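Local coordinates for protein putative ManD family dehydratase (PDB 3T6C) that dehydrates D-gluconate to 2-dehydro-3-deoxy-D-gluconate with low activity in vitro, using one magnesium ion per subunit, as a member of the enolase superfamily, at residues Leu44-Ile49 with Ile408-Ala413; Glu158-Ala163 with Asn235-Ser240; His258-Leu263 with Lys284-Gln289; Lys333-Ser338 with Leu366-Phe371. All blocks are in the same frame, centred on the assembly; numbering follows the deposited sequence.

Interaction 1 of 4, residues Leu44-Ile49 with Ile408-Ala413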
loop_
_atom_site.group_PDB
_atom_site.type_symbol
_atom_site.label_atom_id
_atom_site.label_comp_id
_atom_site.label_asym_id
_atom_site.label_seq_id
_atom_site.Cartn_x
_atom_site.Cartn_y
_atom_site.Cartn_z
ATOM N N LEU A 44 15.551 -28.416 -33.574
ATOM C CA LEU A 44 16.490 -27.759 -32.636
ATOM C C LEU A 44 17.371 -26.744 -33.305
ATOM O O LEU A 44 17.688 -26.919 -34.476
ATOM C CB LEU A 44 17.458 -28.799 -32.037
ATOM C CG LEU A 44 16.757 -30.041 -31.465
ATOM C CD1 LEU A 44 17.806 -31.020 -30.957
ATOM C CD2 LEU A 44 15.824 -29.673 -30.357
ATOM N N VAL A 45 17.791 -25.692 -32.570
ATOM C CA VAL A 45 18.796 -24.736 -33.070
ATOM C C VAL A 45 20.020 -24.758 -32.162
ATOM O O VAL A 45 19.908 -24.472 -30.961
ATOM C CB VAL A 45 18.235 -23.310 -33.099
ATOM C CG1 VAL A 45 19.222 -22.376 -33.791
ATOM C CG2 VAL A 45 16.875 -23.290 -33.818
ATOM N N VAL A 46 21.196 -25.016 -32.732
ATOM C CA VAL A 46 22.418 -25.148 -31.950
ATOM C C VAL A 46 23.418 -24.142 -32.527
ATOM O O VAL A 46 23.430 -23.907 -33.735
ATOM C CB VAL A 46 22.963 -26.600 -32.082
ATOM C CG1 VAL A 46 24.439 -26.699 -31.712
ATOM C CG2 VAL A 46 22.095 -27.564 -31.266
ATOM N N VAL A 47 24.199 -23.509 -31.659
ATOM C CA VAL A 47 25.282 -22.640 -32.081
ATOM C C VAL A 47 26.632 -23.286 -31.775
ATOM O O VAL A 47 26.820 -23.896 -30.716
ATOM C CB VAL A 47 25.177 -21.319 -31.309
ATOM C CG1 VAL A 47 26.456 -20.495 -31.422
ATOM C CG2 VAL A 47 23.966 -20.506 -31.870
ATOM N N LYS A 48 27.564 -23.182 -32.728
ATOM C CA LYS A 48 28.969 -23.587 -32.477
ATOM C C LYS A 48 29.887 -22.375 -32.646
ATOM O O LYS A 48 29.890 -21.751 -33.714
ATOM C CB LYS A 48 29.405 -24.720 -33.446
ATOM C CG LYS A 48 30.838 -25.198 -33.174
ATOM C CD LYS A 48 30.959 -26.560 -33.907
ATOM C CE LYS A 48 32.248 -27.255 -33.673
ATOM N NZ LYS A 48 32.225 -28.571 -34.454
ATOM N N ILE A 49 30.651 -22.021 -31.606
ATOM C CA ILE A 49 31.611 -20.935 -31.673
ATOM C C ILE A 49 33.037 -21.511 -31.702
ATOM O O ILE A 49 33.435 -22.199 -30.776
ATOM C CB ILE A 49 31.491 -19.998 -30.465
ATOM C CG1 ILE A 49 30.114 -19.325 -30.451
ATOM C CG2 ILE A 49 32.646 -18.958 -30.513
ATOM C CD1 ILE A 49 29.945 -18.329 -29.305
ATOM N N ILE A 408 29.311 -31.804 -23.371
ATOM C CA ILE A 408 28.407 -32.187 -24.461
ATOM C C ILE A 408 29.091 -31.856 -25.777
ATOM O O ILE A 408 29.848 -30.878 -25.894
ATOM C CB ILE A 408 27.047 -31.389 -24.322
ATOM C CG1 ILE A 408 25.946 -31.994 -25.201
ATOM C CG2 ILE A 408 27.208 -29.871 -24.666
ATOM C CD1 ILE A 408 25.644 -33.404 -24.814
ATOM N N ASP A 409 28.819 -32.665 -26.794
ATOM C CA ASP A 409 29.400 -32.391 -28.103
ATOM C C ASP A 409 28.324 -32.537 -29.175
ATOM O O ASP A 409 27.157 -32.875 -28.869
ATOM C CB ASP A 409 30.553 -33.390 -28.354
ATOM C CG ASP A 409 31.563 -32.890 -29.407
ATOM O OD1 ASP A 409 31.483 -31.734 -29.885
ATOM O OD2 ASP A 409 32.450 -33.702 -29.765
ATOM N N ILE A 410 28.677 -32.229 -30.435
ATOM C CA ILE A 410 27.727 -32.459 -31.545
ATOM C C ILE A 410 28.497 -33.065 -32.725
ATOM O O ILE A 410 29.622 -32.616 -33.050
ATOM C CB ILE A 410 26.975 -31.174 -32.010
ATOM C CG1 ILE A 410 25.875 -31.574 -33.009
ATOM C CG2 ILE A 410 27.947 -30.129 -32.633
ATOM C CD1 ILE A 410 24.966 -30.436 -33.386
ATOM N N ASN A 411 27.943 -34.138 -33.290
ATOM C CA ASN A 411 28.523 -34.710 -34.493
ATOM C C ASN A 411 27.804 -34.031 -35.636
ATOM O O ASN A 411 26.646 -34.319 -35.924
ATOM C CB ASN A 411 28.327 -36.230 -34.452
ATOM C CG ASN A 411 28.931 -36.903 -35.638
ATOM O OD1 ASN A 411 28.828 -36.402 -36.753
ATOM N ND2 ASN A 411 29.667 -37.990 -35.399
ATOM N N GLU A 412 28.514 -33.131 -36.324
ATOM C CA GLU A 412 27.893 -32.323 -37.393
ATOM C C GLU A 412 27.441 -33.200 -38.555
ATOM O O GLU A 412 26.396 -32.939 -39.166
ATOM C CB GLU A 412 28.865 -31.278 -37.913
ATOM C CG GLU A 412 29.220 -30.234 -36.840
ATOM C CD GLU A 412 29.877 -28.986 -37.378
ATOM O OE1 GLU A 412 29.487 -28.486 -38.450
ATOM O OE2 GLU A 412 30.815 -28.522 -36.715
ATOM N N ALA A 413 28.235 -34.218 -38.878
ATOM C CA ALA A 413 27.853 -35.111 -39.993
ATOM C C ALA A 413 26.552 -35.832 -39.716
ATOM O O ALA A 413 25.710 -35.942 -40.608
ATOM C CB ALA A 413 28.979 -36.140 -40.323
HETATM O O HOH W 1 31.478 -30.798 -32.939
#
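With CG anti to the backbone N (chi1 -178°) and an extended chain beyond it, K48 carries its ammonium group clear of its strand to E412. The E412 side chain starts out anti to the carbonyl carbon (chi1 -65°) and comes across the lysine obliquely. K48 NZ donates to E412 OE2 at 2.7 Å, a salt bridge that uses the anti lone pair of the oxygen. The other oxygen, OE1, pairs with K33, so the carboxylate links two lysines of neighbouring strands. A water accepts from K48 NZ at 2.8 Å and donates to I410 O at 2.6 Å and to D409 OD1 at 3.2 Å. Strand 44-51 is the middle strand of the three-stranded antiparallel sheet of the N-terminal capping domain, as in other enolase superfamily members. The 408-413 segment belongs to the chain that follows the barrel strands, and N411 is the N-cap of the short helix 412-415. Y57 borders the polar cluster: its ring makes a cation-pi contact with K48, and its OH bonds D409 OD1. Two residues back along the strand, V46 and I410 meet tip to tip, with V46 CG1 4.1 Å from I410 CD1.

Interaction 2 of 4, residues Glu158-Ala163 with Asn235-Ser240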
loop_
_atom_site.group_PDB
_atom_site.type_symbol
_atom_site.label_atom_id
_atom_site.label_comp_id
_atom_site.label_asym_id
_atom_site.label_seq_id
_atom_site.Cartn_x
_atom_site.Cartn_y
_atom_site.Cartn_z
ATOM N N GLU A 158 -6.398 -44.619 -17.207
ATOM C CA GLU A 158 -5.199 -44.638 -18.041
ATOM C C GLU A 158 -4.126 -43.780 -17.397
ATOM O O GLU A 158 -2.954 -44.128 -17.446
ATOM C CB GLU A 158 -5.498 -44.111 -19.448
ATOM C CG GLU A 158 -6.366 -45.086 -20.230
ATOM C CD GLU A 158 -6.428 -44.733 -21.711
ATOM O OE1 GLU A 158 -5.819 -43.723 -22.147
ATOM O OE2 GLU A 158 -7.092 -45.496 -22.448
ATOM N N VAL A 159 -4.517 -42.623 -16.853
ATOM C CA VAL A 159 -3.512 -41.753 -16.201
ATOM C C VAL A 159 -2.905 -42.493 -14.995
ATOM O O VAL A 159 -1.666 -42.513 -14.782
ATOM C CB VAL A 159 -4.115 -40.391 -15.772
ATOM C CG1 VAL A 159 -3.047 -39.515 -15.062
ATOM C CG2 VAL A 159 -4.609 -39.657 -16.989
ATOM N N GLU A 160 -3.776 -43.148 -14.232
ATOM C CA GLU A 160 -3.319 -43.930 -13.083
ATOM C C GLU A 160 -2.334 -45.000 -13.511
ATOM O O GLU A 160 -1.279 -45.176 -12.888
ATOM C CB GLU A 160 -4.521 -44.575 -12.378
ATOM C CG GLU A 160 -4.142 -45.565 -11.257
ATOM C CD GLU A 160 -5.268 -46.528 -10.911
ATOM O OE1 GLU A 160 -6.443 -46.294 -11.289
ATOM O OE2 GLU A 160 -4.992 -47.529 -10.181
ATOM N N ASP A 161 -2.649 -45.737 -14.577
ATOM C CA ASP A 161 -1.757 -46.820 -14.989
ATOM C C ASP A 161 -0.409 -46.266 -15.432
ATOM O O ASP A 161 0.640 -46.846 -15.185
ATOM C CB ASP A 161 -2.348 -47.604 -16.170
ATOM C CG ASP A 161 -3.523 -48.502 -15.777
ATOM O OD1 ASP A 161 -3.607 -48.945 -14.621
ATOM O OD2 ASP A 161 -4.357 -48.747 -16.669
ATOM N N SER A 162 -0.433 -45.159 -16.146
ATOM C CA SER A 162 0.805 -44.541 -16.602
ATOM C C SER A 162 1.667 -44.063 -15.415
ATOM O O SER A 162 2.893 -44.257 -15.369
ATOM C CB SER A 162 0.470 -43.346 -17.494
ATOM O OG SER A 162 1.707 -42.716 -17.891
ATOM N N ALA A 163 1.020 -43.417 -14.462
ATOM C CA ALA A 163 1.751 -42.893 -13.306
ATOM C C ALA A 163 2.340 -44.055 -12.502
ATOM O O ALA A 163 3.475 -43.965 -12.045
ATOM C CB ALA A 163 0.859 -42.029 -12.454
ATOM N N ASN A 235 -6.341 -41.502 -4.288
ATOM C CA ASN A 235 -7.018 -42.689 -3.774
ATOM C C ASN A 235 -6.266 -43.957 -4.158
ATOM O O ASN A 235 -6.152 -44.894 -3.355
ATOM C CB ASN A 235 -8.445 -42.738 -4.319
ATOM C CG ASN A 235 -9.246 -43.927 -3.779
ATOM O OD1 ASN A 235 -9.065 -44.340 -2.632
ATOM N ND2 ASN A 235 -10.135 -44.464 -4.597
ATOM N N LYS A 236 -5.817 -44.003 -5.406
ATOM C CA LYS A 236 -5.149 -45.192 -5.956
ATOM C C LYS A 236 -3.626 -45.267 -5.703
ATOM O O LYS A 236 -3.071 -46.378 -5.562
ATOM C CB LYS A 236 -5.474 -45.303 -7.458
ATOM C CG LYS A 236 -6.969 -45.514 -7.821
ATOM C CD LYS A 236 -7.596 -46.643 -7.041
ATOM C CE LYS A 236 -9.051 -46.829 -7.421
ATOM N NZ LYS A 236 -9.560 -48.155 -6.918
ATOM N N LEU A 237 -2.935 -44.127 -5.821
ATOM C CA LEU A 237 -1.476 -44.077 -5.701
ATOM C C LEU A 237 -0.924 -43.646 -4.357
ATOM O O LEU A 237 0.271 -43.916 -4.065
ATOM C CB LEU A 237 -0.896 -43.107 -6.733
ATOM C CG LEU A 237 -1.249 -43.272 -8.209
ATOM C CD1 LEU A 237 -0.568 -42.192 -9.051
ATOM C CD2 LEU A 237 -0.917 -44.668 -8.678
ATOM N N GLY A 238 -1.762 -43.037 -3.517
ATOM C CA GLY A 238 -1.267 -42.574 -2.228
ATOM C C GLY A 238 -0.618 -41.188 -2.209
ATOM O O GLY A 238 -0.532 -40.530 -3.247
ATOM N N PHE A 239 -0.187 -40.747 -1.025
ATOM C CA PHE A 239 0.396 -39.410 -0.836
ATOM C C PHE A 239 1.906 -39.344 -0.783
ATOM O O PHE A 239 2.465 -38.262 -0.626
ATOM C CB PHE A 239 -0.220 -38.732 0.423
ATOM C CG PHE A 239 -1.596 -38.179 0.187
ATOM C CD1 PHE A 239 -1.763 -36.834 -0.175
ATOM C CD2 PHE A 239 -2.723 -38.976 0.278
ATOM C CE1 PHE A 239 -3.018 -36.312 -0.418
ATOM C CE2 PHE A 239 -3.999 -38.446 0.032
ATOM C CZ PHE A 239 -4.126 -37.078 -0.339
ATOM N N SER A 240 2.615 -40.454 -0.917
ATOM C CA SER A 240 4.065 -40.333 -0.892
ATOM C C SER A 240 4.594 -39.737 -2.174
ATOM O O SER A 240 5.500 -38.904 -2.146
ATOM C CB SER A 240 4.746 -41.670 -0.659
ATOM O OG SER A 240 4.306 -42.224 0.570
#
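Helix segment 158-163 lies against the last turn of helix 219-237, and the two backbones are nearest at E160 and K236, whose CA atoms are 7.5 Å apart. E160 and L237 carry much of the contact. E160 has CG anti to its own N (chi1 173°), and its extended chain takes the carboxylate across to K236. There the carboxylate rests on the aliphatic start of the lysine rather than on its charge. E160 OE2 is 3.5 Å from K236 CB, and E160 OE1 is 3.6 Å from K236 CG. The K236 chain bends at chi2 (-50°) and leads its ammonium group away, so K236 NZ stays 5.6 Å from E160 OE2. The opposite charges may still attract each other weakly at that distance. The carboxylate has its stronger partners nearby: OE1 hydrogen-bonds H232 of helix 219-237, and OE2 forms a salt bridge with R164, one turn further along its own helix. The apolar half of the contact is L237. Its CD1 branch reaches A163 CB at 3.7 Å, and its CD2 branch lies 4.2 Å from E160 CG. G238 then leaves the helix with a positive phi of 85°, and F239 and S240 beyond it touch a second subunit. V159 continues the interface along helix 219-237 on L229 and L233. In the (beta/alpha)7beta barrel, helix 156-168 follows the first barrel strand, 145-151, and helix 219-237 precedes the third, 242-246.

Interaction 3 of 4, residues His258-Leu263 with Lys284-Gln289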
loop_
_atom_site.group_PDB
_atom_site.type_symbol
_atom_site.label_atom_id
_atom_site.label_comp_id
_atom_site.label_asym_id
_atom_site.label_seq_id
_atom_site.Cartn_x
_atom_site.Cartn_y
_atom_site.Cartn_z
ATOM N N HIS A 258 -9.964 -20.804 -8.432
ATOM C CA HIS A 258 -10.790 -21.863 -7.885
ATOM C C HIS A 258 -10.090 -23.248 -8.012
ATOM O O HIS A 258 -10.063 -24.037 -7.053
ATOM C CB HIS A 258 -12.136 -21.896 -8.617
ATOM C CG HIS A 258 -12.994 -23.050 -8.207
ATOM N ND1 HIS A 258 -13.939 -22.960 -7.212
ATOM C CD2 HIS A 258 -12.991 -24.346 -8.611
ATOM C CE1 HIS A 258 -14.517 -24.136 -7.054
ATOM N NE2 HIS A 258 -13.946 -25.000 -7.870
ATOM N N MET A 259 -9.456 -23.519 -9.164
ATOM C CA MET A 259 -8.774 -24.787 -9.360
ATOM C C MET A 259 -7.638 -24.918 -8.336
ATOM O O MET A 259 -7.482 -26.002 -7.729
ATOM C CB MET A 259 -8.199 -24.888 -10.799
ATOM C CG MET A 259 -7.272 -26.162 -10.966
ATOM S SD MET A 259 -6.488 -26.256 -12.619
ATOM C CE MET A 259 -7.985 -26.792 -13.324
ATOM N N ALA A 260 -6.801 -23.877 -8.159
ATOM C CA ALA A 260 -5.721 -23.974 -7.157
ATOM C C ALA A 260 -6.312 -24.348 -5.759
ATOM O O ALA A 260 -5.786 -25.231 -5.032
ATOM C CB ALA A 260 -4.959 -22.632 -7.091
ATOM N N LYS A 261 -7.399 -23.701 -5.376
ATOM C CA LYS A 261 -8.008 -24.008 -4.074
ATOM C C LYS A 261 -8.559 -25.424 -4.019
ATOM O O LYS A 261 -8.443 -26.129 -2.987
ATOM C CB LYS A 261 -9.122 -22.982 -3.801
ATOM C CG LYS A 261 -8.536 -21.582 -3.608
ATOM C CD LYS A 261 -9.602 -20.489 -3.654
ATOM C CE LYS A 261 -10.506 -20.508 -2.441
ATOM N NZ LYS A 261 -11.587 -19.437 -2.518
ATOM N N ALA A 262 -9.236 -25.835 -5.096
ATOM C CA ALA A 262 -9.839 -27.178 -5.168
ATOM C C ALA A 262 -8.840 -28.282 -5.147
ATOM O O ALA A 262 -9.172 -29.409 -4.763
ATOM C CB ALA A 262 -10.712 -27.293 -6.428
ATOM N N LEU A 263 -7.612 -27.964 -5.532
ATOM C CA LEU A 263 -6.540 -28.986 -5.515
ATOM C C LEU A 263 -5.820 -29.111 -4.175
ATOM O O LEU A 263 -5.020 -30.016 -4.005
ATOM C CB LEU A 263 -5.532 -28.626 -6.619
ATOM C CG LEU A 263 -6.069 -28.910 -8.033
ATOM C CD1 LEU A 263 -5.132 -28.351 -9.092
ATOM C CD2 LEU A 263 -6.227 -30.429 -8.265
ATOM N N LYS A 284 -1.657 -11.892 -7.607
ATOM C CA LYS A 284 -1.829 -11.300 -6.265
ATOM C C LYS A 284 -3.101 -11.847 -5.624
ATOM O O LYS A 284 -3.109 -12.311 -4.482
ATOM C CB LYS A 284 -1.913 -9.798 -6.364
ATOM C CG LYS A 284 -2.260 -9.228 -4.964
ATOM C CD LYS A 284 -2.070 -7.704 -4.991
ATOM C CE LYS A 284 -2.650 -7.057 -3.756
ATOM N NZ LYS A 284 -2.737 -5.591 -3.964
ATOM N N MET A 285 -4.195 -11.879 -6.373
ATOM C CA MET A 285 -5.412 -12.405 -5.809
ATOM C C MET A 285 -5.298 -13.885 -5.495
ATOM O O MET A 285 -5.723 -14.361 -4.414
ATOM C CB MET A 285 -6.561 -12.158 -6.789
ATOM C CG MET A 285 -7.871 -12.706 -6.253
ATOM S SD MET A 285 -9.237 -12.354 -7.391
ATOM C CE MET A 285 -10.568 -13.283 -6.613
ATOM N N LEU A 286 -4.770 -14.654 -6.450
ATOM C CA LEU A 286 -4.618 -16.090 -6.212
ATOM C C LEU A 286 -3.870 -16.377 -4.904
ATOM O O LEU A 286 -4.272 -17.277 -4.143
ATOM C CB LEU A 286 -3.894 -16.749 -7.383
ATOM C CG LEU A 286 -3.853 -18.263 -7.336
ATOM C CD1 LEU A 286 -3.780 -18.798 -8.809
ATOM C CD2 LEU A 286 -2.675 -18.841 -6.553
ATOM N N ARG A 287 -2.779 -15.655 -4.644
ATOM C CA ARG A 287 -1.921 -15.950 -3.484
ATOM C C ARG A 287 -2.499 -15.441 -2.171
ATOM O O ARG A 287 -1.974 -15.761 -1.122
ATOM C CB ARG A 287 -0.518 -15.394 -3.750
ATOM C CG ARG A 287 0.113 -16.036 -4.978
ATOM C CD ARG A 287 0.557 -17.475 -4.715
ATOM N NE ARG A 287 1.873 -17.503 -4.098
ATOM C CZ ARG A 287 2.594 -18.609 -3.942
ATOM N NH1 ARG A 287 2.070 -19.796 -4.213
ATOM N NH2 ARG A 287 3.876 -18.514 -3.553
ATOM N N GLN A 288 -3.579 -14.676 -2.207
ATOM C CA GLN A 288 -4.269 -14.330 -0.950
ATOM C C GLN A 288 -5.237 -15.409 -0.536
ATOM O O GLN A 288 -5.791 -15.348 0.570
ATOM C CB GLN A 288 -4.997 -12.989 -1.089
ATOM C CG GLN A 288 -4.025 -11.862 -1.370
ATOM C CD GLN A 288 -4.709 -10.513 -1.517
ATOM O OE1 GLN A 288 -4.698 -9.893 -2.599
ATOM N NE2 GLN A 288 -5.318 -10.059 -0.446
ATOM N N GLN A 289 -5.477 -16.374 -1.433
ATOM C CA GLN A 289 -6.499 -17.439 -1.253
ATOM C C GLN A 289 -5.955 -18.843 -1.123
ATOM O O GLN A 289 -6.551 -19.655 -0.391
ATOM C CB GLN A 289 -7.627 -17.355 -2.278
ATOM C CG GLN A 289 -8.353 -16.022 -2.191
ATOM C CD GLN A 289 -9.639 -16.034 -2.998
ATOM O OE1 GLN A 289 -10.286 -17.090 -3.168
ATOM N NE2 GLN A 289 -10.037 -14.855 -3.483
#
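Two successive outer helices of the (beta/alpha)7beta barrel meet here, A260 and K261 on helix 253-262 facing L286 and Q289 on helix 283-289. Strand 270-272 runs between them in the chain. K261 and Q289 make the polar half. The K261 chain bends at chi3 (70°), which brings K261 NZ to Q289 OE1 at 2.8 Å. The ammonium nitrogen lies close to the line of the amide C=O, with a C=O...N angle of 158°, but tilted 16° out of the carbonyl plane. Behind the ammonium group, the lysine chain passes across the glutamine: K261 CD is 3.5 Å from Q289 OE1 and 4.0 Å from Q289 CB. Deeper in, A260 CB touches L286 CD1 at 4.4 Å, and A260 also packs on L271 of the barrel strand. The polar ends belong to a subunit interface. K261 NZ also hydrogen-bonds S291 of a third subunit, while Q289 NE2 donates to the backbone oxygens of R287 and S290 of that same subunit. The Q289 amide is thus bonded at both ends, its oxygen by the lysine of its own chain and its nitrogen by the neighbour. This fixes which way round the amide sits, and it couples the helix pair to the assembly.

Interaction 4 of 4, residues Lys333-Ser338 with Leu366-Phe371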
loop_
_atom_site.group_PDB
_atom_site.type_symbol
_atom_site.label_atom_id
_atom_site.label_comp_id
_atom_site.label_asym_id
_atom_site.label_seq_id
_atom_site.Cartn_x
_atom_site.Cartn_y
_atom_site.Cartn_z
ATOM N N LYS A 333 21.439 -15.535 -12.817
ATOM C CA LYS A 333 20.924 -14.346 -12.099
ATOM C C LYS A 333 19.486 -14.559 -11.616
ATOM O O LYS A 333 19.155 -14.199 -10.498
ATOM C CB LYS A 333 21.011 -13.076 -12.945
ATOM C CG LYS A 333 22.470 -12.807 -13.339
ATOM C CD LYS A 333 22.509 -11.541 -14.158
ATOM C CE LYS A 333 24.006 -11.327 -14.586
ATOM N NZ LYS A 333 24.023 -10.329 -15.689
ATOM N N ILE A 334 18.643 -15.164 -12.447
ATOM C CA ILE A 334 17.264 -15.419 -12.026
ATOM C C ILE A 334 17.250 -16.469 -10.919
ATOM O O ILE A 334 16.433 -16.407 -9.996
ATOM C CB ILE A 334 16.447 -15.944 -13.247
ATOM C CG1 ILE A 334 16.223 -14.774 -14.227
ATOM C CG2 ILE A 334 15.093 -16.498 -12.743
ATOM C CD1 ILE A 334 15.799 -15.215 -15.626
ATOM N N ALA A 335 18.150 -17.470 -11.003
ATOM C CA ALA A 335 18.184 -18.485 -9.958
ATOM C C ALA A 335 18.551 -17.835 -8.607
ATOM O O ALA A 335 17.980 -18.163 -7.574
ATOM C CB ALA A 335 19.187 -19.573 -10.349
ATOM N N ILE A 336 19.536 -16.950 -8.620
ATOM C CA ILE A 336 19.964 -16.209 -7.406
ATOM C C ILE A 336 18.866 -15.257 -6.902
ATOM O O ILE A 336 18.571 -15.209 -5.686
ATOM C CB ILE A 336 21.262 -15.455 -7.693
ATOM C CG1 ILE A 336 22.408 -16.478 -7.723
ATOM C CG2 ILE A 336 21.476 -14.330 -6.619
ATOM C CD1 ILE A 336 23.718 -15.910 -8.279
ATOM N N TYR A 337 18.239 -14.542 -7.811
ATOM C CA TYR A 337 17.148 -13.646 -7.389
ATOM C C TYR A 337 16.021 -14.461 -6.718
ATOM O O TYR A 337 15.445 -14.051 -5.716
ATOM C CB TYR A 337 16.614 -12.892 -8.625
ATOM C CG TYR A 337 15.935 -11.600 -8.241
ATOM C CD1 TYR A 337 16.692 -10.446 -8.109
ATOM C CD2 TYR A 337 14.567 -11.543 -8.014
ATOM C CE1 TYR A 337 16.130 -9.254 -7.708
ATOM C CE2 TYR A 337 13.992 -10.340 -7.587
ATOM C CZ TYR A 337 14.779 -9.223 -7.424
ATOM O OH TYR A 337 14.192 -8.026 -7.049
ATOM N N SER A 338 15.747 -15.641 -7.268
ATOM C CA SER A 338 14.768 -16.565 -6.679
ATOM C C SER A 338 15.228 -17.061 -5.313
ATOM O O SER A 338 14.434 -17.033 -4.324
ATOM C CB SER A 338 14.544 -17.758 -7.631
ATOM O OG SER A 338 14.032 -17.279 -8.862
ATOM N N LEU A 366 22.749 -28.426 -10.569
ATOM C CA LEU A 366 23.749 -28.925 -9.622
ATOM C C LEU A 366 24.319 -27.846 -8.703
ATOM O O LEU A 366 24.661 -28.173 -7.535
ATOM C CB LEU A 366 24.888 -29.616 -10.370
ATOM C CG LEU A 366 24.502 -30.965 -10.936
ATOM C CD1 LEU A 366 25.648 -31.445 -11.828
ATOM C CD2 LEU A 366 24.334 -31.973 -9.783
ATOM N N SER A 367 24.450 -26.612 -9.221
ATOM C CA SER A 367 25.148 -25.553 -8.494
ATOM C C SER A 367 24.229 -24.606 -7.728
ATOM O O SER A 367 24.712 -23.677 -7.048
ATOM C CB SER A 367 26.085 -24.787 -9.447
ATOM O OG SER A 367 25.334 -24.256 -10.530
ATOM N N SER A 368 22.904 -24.810 -7.834
ATOM C CA SER A 368 21.954 -23.908 -7.155
ATOM C C SER A 368 21.465 -24.438 -5.821
ATOM O O SER A 368 20.867 -25.502 -5.762
ATOM C CB SER A 368 20.692 -23.745 -8.047
ATOM O OG SER A 368 20.978 -22.975 -9.181
ATOM N N PRO A 369 21.631 -23.649 -4.743
ATOM C CA PRO A 369 21.101 -24.162 -3.475
ATOM C C PRO A 369 19.568 -24.374 -3.530
ATOM O O PRO A 369 19.029 -25.288 -2.899
ATOM C CB PRO A 369 21.414 -23.058 -2.455
ATOM C CG PRO A 369 22.327 -22.142 -3.119
ATOM C CD PRO A 369 22.319 -22.352 -4.613
ATOM N N ASN A 370 18.911 -23.510 -4.301
ATOM C CA ASN A 370 17.470 -23.474 -4.446
ATOM C C ASN A 370 16.923 -24.337 -5.576
ATOM O O ASN A 370 15.872 -23.993 -6.123
ATOM C CB ASN A 370 16.931 -22.054 -4.537
ATOM C CG ASN A 370 17.479 -21.322 -5.709
ATOM O OD1 ASN A 370 18.650 -21.451 -6.060
ATOM N ND2 ASN A 370 16.646 -20.485 -6.312
ATOM N N PHE A 371 17.667 -25.316 -6.047
ATOM C CA PHE A 371 17.082 -26.239 -7.035
ATOM C C PHE A 371 15.760 -26.824 -6.564
ATOM O O PHE A 371 15.652 -27.265 -5.399
ATOM C CB PHE A 371 18.055 -27.410 -7.242
ATOM C CG PHE A 371 17.479 -28.526 -8.084
ATOM C CD1 PHE A 371 17.156 -28.339 -9.427
ATOM C CD2 PHE A 371 17.229 -29.758 -7.481
ATOM C CE1 PHE A 371 16.601 -29.448 -10.176
ATOM C CE2 PHE A 371 16.680 -30.827 -8.201
ATOM C CZ PHE A 371 16.389 -30.632 -9.568
#
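This is a small, buried polar contact between a helix and a turn, in which N370 bonds the backbone of A335. Segment 333-338 lies on helix 328-340, and segment 366-371 is the end of helix 355-367 with the turn after it. N370 ND2 donates to A335 O at 3.0 Å, with a bent N-H...O angle of 143°. The donor is tilted 18° from the carbonyl plane. The torsion of N370 sets CG between its backbone N and carbonyl carbon (chi1 61°), which faces the amide to the helix. The same nitrogen also bonds V343 O, just before barrel strand 344-345. Both helices flank that strand in the (beta/alpha)7beta barrel, and S368 to F371 form a type I beta turn on the way to the last barrel strand, 374-375. F371 N closes the turn on S368 O at 3.2 Å. Beside the amide, S338 CB packs on N370 ND2 at 3.7 Å. The S338 hydroxyl turns back to its own helix, where S338 OG donates to I334 O at 2.8 Å. It reaches that oxygen from the face opposite the backbone N of S338. A335 CB meets S368 OG at 4.0 Å, while that hydroxyl hydrogen-bonds L364 O.

In the fold
From the N terminus, interaction 1 opens first, on a strand of the capping domain, and closes last, after the barrel strands. The loop it closes therefore holds the other three. Those follow one another in series without crossing: interaction 2 ends before interaction 3 begins, and interaction 3 before interaction 4. Interaction 2 joins helices 156-168 and 219-237, interaction 3 joins helices 253-262 and 283-289, and interaction 4 joins helix 328-340 to the turn after helix 355-367. Together they join neighbours in the outer helical layer of the barrel, while interaction 1 ties the capping domain to the chain that follows the barrel. Interactions 2 and 3 lie nearest each other, with centres about 24 Å apart.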